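Local atomic coordinates of agglutinin alpha chain (Maclura pomifera, PDB entry 3LLZ), a protein that binds D-galactose as a lectin and recognises the T-antigen disaccharide Gal-beta1,3-GalNAc. Residues A[22-27]-A[121-126]. Residues are numbered along the deposited sequence; the frame is centred on the assembly and turned at random.
Sequences ETAIGG and GYWLDY. With NGA (2-acetamido-2-deoxy-beta-D-galactopyranose), chain C.
Ile25 O accepts a hydrogen bond from Leu124 N across the contact at 2.9 Å, with an N-H...O angle of 161°. This bond ties the start of strand 25-34 to the sugar-binding loop that leads into strand 124-132 of the beta-prism fold of jacalin-type lectins. The donor stands above the carbonyl plane, 41° out of it. Ile25 O lies 3.2 Å from Trp123 CB and also faces the indole edge, in the plane of the ring. Ile81 of strand 78-88 bonds to the backbones of both Ile25 and Leu124.

The indole of Trp123 packs against Thr23 and Ala24. CG lies anti to the carbonyl carbon (chi1 -55°), and this brings the ring beside Ala24, whose CB is 4.1 Å from Trp123 CG. At the pyrrole nitrogen, one water accepts from Trp123 NE1 and bonds to Thr23 OG1, bridging the two side chains. Ile25 and Leu124 run alongside each other in the same direction, with Ile25 CG2 3.9 Å from Leu124 CD2.

On its other flank the loop holds the N-acetylgalactosamine. Tyr122 N donates to its O5 and Trp123 N to its O6, both nearly straight. The carboxylate of Asp125 is also bonded to the sugar. Ser119 OG bonds to Asp125 OD2, while Asp125 OD1 accepts from two sugar hydroxyls, O6 at 2.8 Å and O4 at 2.6 Å.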
loop_
_atom_site.group_PDB
_atom_site.type_symbol
_atom_site.label_atom_id
_atom_site.label_comp_id
_atom_site.label_asym_id
_atom_site.label_seq_id
_atom_site.Cartn_x
_atom_site.Cartn_y
_atom_site.Cartn_z
ATOM N N GLU A 22 4.548 37.336 13.172
ATOM C CA GLU A 22 4.171 37.694 14.534
ATOM C C GLU A 22 3.144 36.734 15.122
ATOM O O GLU A 22 3.038 36.602 16.342
ATOM C CB GLU A 22 3.615 39.121 14.568
ATOM C CG GLU A 22 4.541 40.162 13.952
ATOM C CD GLU A 22 5.875 40.266 14.669
ATOM O OE1 GLU A 22 6.767 40.977 14.160
ATOM O OE2 GLU A 22 6.032 39.646 15.742
ATOM N N THR A 23 2.393 36.058 14.258
ATOM C CA THR A 23 1.372 35.132 14.729
ATOM C C THR A 23 1.609 33.674 14.349
ATOM O O THR A 23 2.318 32.955 15.051
ATOM C CB THR A 23 -0.031 35.560 14.239
ATOM O OG1 THR A 23 -0.020 35.717 12.816
ATOM C CG2 THR A 23 -0.435 36.878 14.885
ATOM N N ALA A 24 1.018 33.240 13.240
ATOM C CA ALA A 24 1.165 31.851 12.823
ATOM C C ALA A 24 0.845 31.637 11.353
ATOM O O ALA A 24 0.706 32.589 10.584
ATOM C CB ALA A 24 0.267 30.967 13.680
ATOM N N ILE A 25 0.733 30.368 10.970
ATOM C CA ILE A 25 0.412 30.009 9.597
ATOM C C ILE A 25 -1.055 30.321 9.335
ATOM O O ILE A 25 -1.905 30.137 10.215
ATOM C CB ILE A 25 0.659 28.496 9.346
ATOM C CG1 ILE A 25 2.128 28.153 9.613
ATOM C CG2 ILE A 25 0.272 28.124 7.915
ATOM C CD1 ILE A 25 3.117 28.939 8.772
ATOM N N GLY A 26 -1.343 30.794 8.127
ATOM C CA GLY A 26 -2.708 31.113 7.754
ATOM C C GLY A 26 -3.309 30.059 6.839
ATOM O O GLY A 26 -3.244 28.865 7.128
ATOM N N GLY A 27 -3.889 30.505 5.726
ATOM C CA GLY A 27 -4.506 29.581 4.793
ATOM C C GLY A 27 -3.515 28.818 3.939
ATOM O O GLY A 27 -2.321 29.121 3.926
ATOM N N GLY A 121 -8.836 28.308 10.918
ATOM C CA GLY A 121 -9.751 29.336 11.393
ATOM C C GLY A 121 -8.973 30.604 11.114
ATOM O O GLY A 121 -8.671 30.904 9.964
ATOM N N TYR A 122 -8.637 31.354 12.153
ATOM C CA TYR A 122 -7.823 32.540 11.947
ATOM C C TYR A 122 -6.462 32.033 11.474
ATOM O O TYR A 122 -5.807 32.652 10.637
ATOM C CB TYR A 122 -7.677 33.326 13.253
ATOM C CG TYR A 122 -8.824 34.279 13.505
ATOM C CD1 TYR A 122 -10.141 33.824 13.533
ATOM C CD2 TYR A 122 -8.593 35.641 13.678
ATOM C CE1 TYR A 122 -11.204 34.705 13.723
ATOM C CE2 TYR A 122 -9.647 36.532 13.868
ATOM C CZ TYR A 122 -10.950 36.055 13.887
ATOM O OH TYR A 122 -11.996 36.934 14.054
ATOM N N TRP A 123 -6.060 30.881 12.005
ATOM C CA TRP A 123 -4.782 30.269 11.656
ATOM C C TRP A 123 -4.954 28.773 11.449
ATOM O O TRP A 123 -6.020 28.213 11.719
ATOM C CB TRP A 123 -3.766 30.519 12.777
ATOM C CG TRP A 123 -3.638 31.968 13.087
ATOM C CD1 TRP A 123 -3.054 32.920 12.308
ATOM C CD2 TRP A 123 -4.230 32.660 14.195
ATOM N NE1 TRP A 123 -3.253 34.168 12.853
ATOM C CE2 TRP A 123 -3.972 34.036 14.011
ATOM C CE3 TRP A 123 -4.959 32.251 15.320
ATOM C CZ2 TRP A 123 -4.420 35.011 14.913
ATOM C CZ3 TRP A 123 -5.405 33.220 16.218
ATOM C CH2 TRP A 123 -5.132 34.584 16.005
ATOM N N LEU A 124 -3.899 28.135 10.954
ATOM C CA LEU A 124 -3.908 26.692 10.736
ATOM C C LEU A 124 -3.961 26.037 12.112
ATOM O O LEU A 124 -2.990 26.079 12.865
ATOM C CB LEU A 124 -2.636 26.282 9.992
ATOM C CG LEU A 124 -2.413 24.790 9.742
ATOM C CD1 LEU A 124 -3.573 24.207 8.944
ATOM C CD2 LEU A 124 -1.099 24.610 8.992
ATOM N N ASP A 125 -5.100 25.440 12.444
ATOM C CA ASP A 125 -5.280 24.817 13.752
ATOM C C ASP A 125 -4.455 23.555 13.923
ATOM O O ASP A 125 -3.820 23.339 14.959
ATOM C CB ASP A 125 -6.751 24.475 13.974
ATOM C CG ASP A 125 -7.650 25.679 13.830
ATOM O OD1 ASP A 125 -7.425 26.677 14.551
ATOM O OD2 ASP A 125 -8.580 25.622 13.003
ATOM N N TYR A 126 -4.484 22.717 12.898
ATOM C CA TYR A 126 -3.762 21.460 12.911
ATOM C C TYR A 126 -3.841 20.876 11.516
ATOM O O TYR A 126 -4.608 21.347 10.683
ATOM C CB TYR A 126 -4.395 20.484 13.914
ATOM C CG TYR A 126 -5.872 20.207 13.699
ATOM C CD1 TYR A 126 -6.840 20.840 14.479
ATOM C CD2 TYR A 126 -6.300 19.310 12.718
ATOM C CE1 TYR A 126 -8.201 20.586 14.292
ATOM C CE2 TYR A 126 -7.659 19.050 12.522
ATOM C CZ TYR A 126 -8.601 19.692 13.311
ATOM O OH TYR A 126 -9.944 19.447 13.115
HETATM C C1 NGA C . -11.434 30.672 15.138
HETATM C C2 NGA C . -12.127 29.298 15.127
HETATM C C3 NGA C . -11.489 28.444 16.217
HETATM C C4 NGA C . -9.992 28.294 15.915
HETATM C C5 NGA C . -9.368 29.703 15.900
HETATM C C6 NGA C . -7.868 29.738 15.624
HETATM C C7 NGA C . -14.426 28.841 14.583
HETATM C C8 NGA C . -15.898 29.119 14.837
HETATM N N2 NGA C . -13.548 29.454 15.371
HETATM O O1 NGA C . -11.956 31.469 14.137
HETATM O O3 NGA C . -12.153 27.158 16.371
HETATM O O4 NGA C . -9.818 27.676 14.645
HETATM O O5 NGA C . -10.019 30.533 14.904
HETATM O O6 NGA C . -7.563 29.460 14.261
HETATM O O7 NGA C . -14.094 28.074 13.680
HETATM O O HOH W 1 -2.478 36.824 11.970
#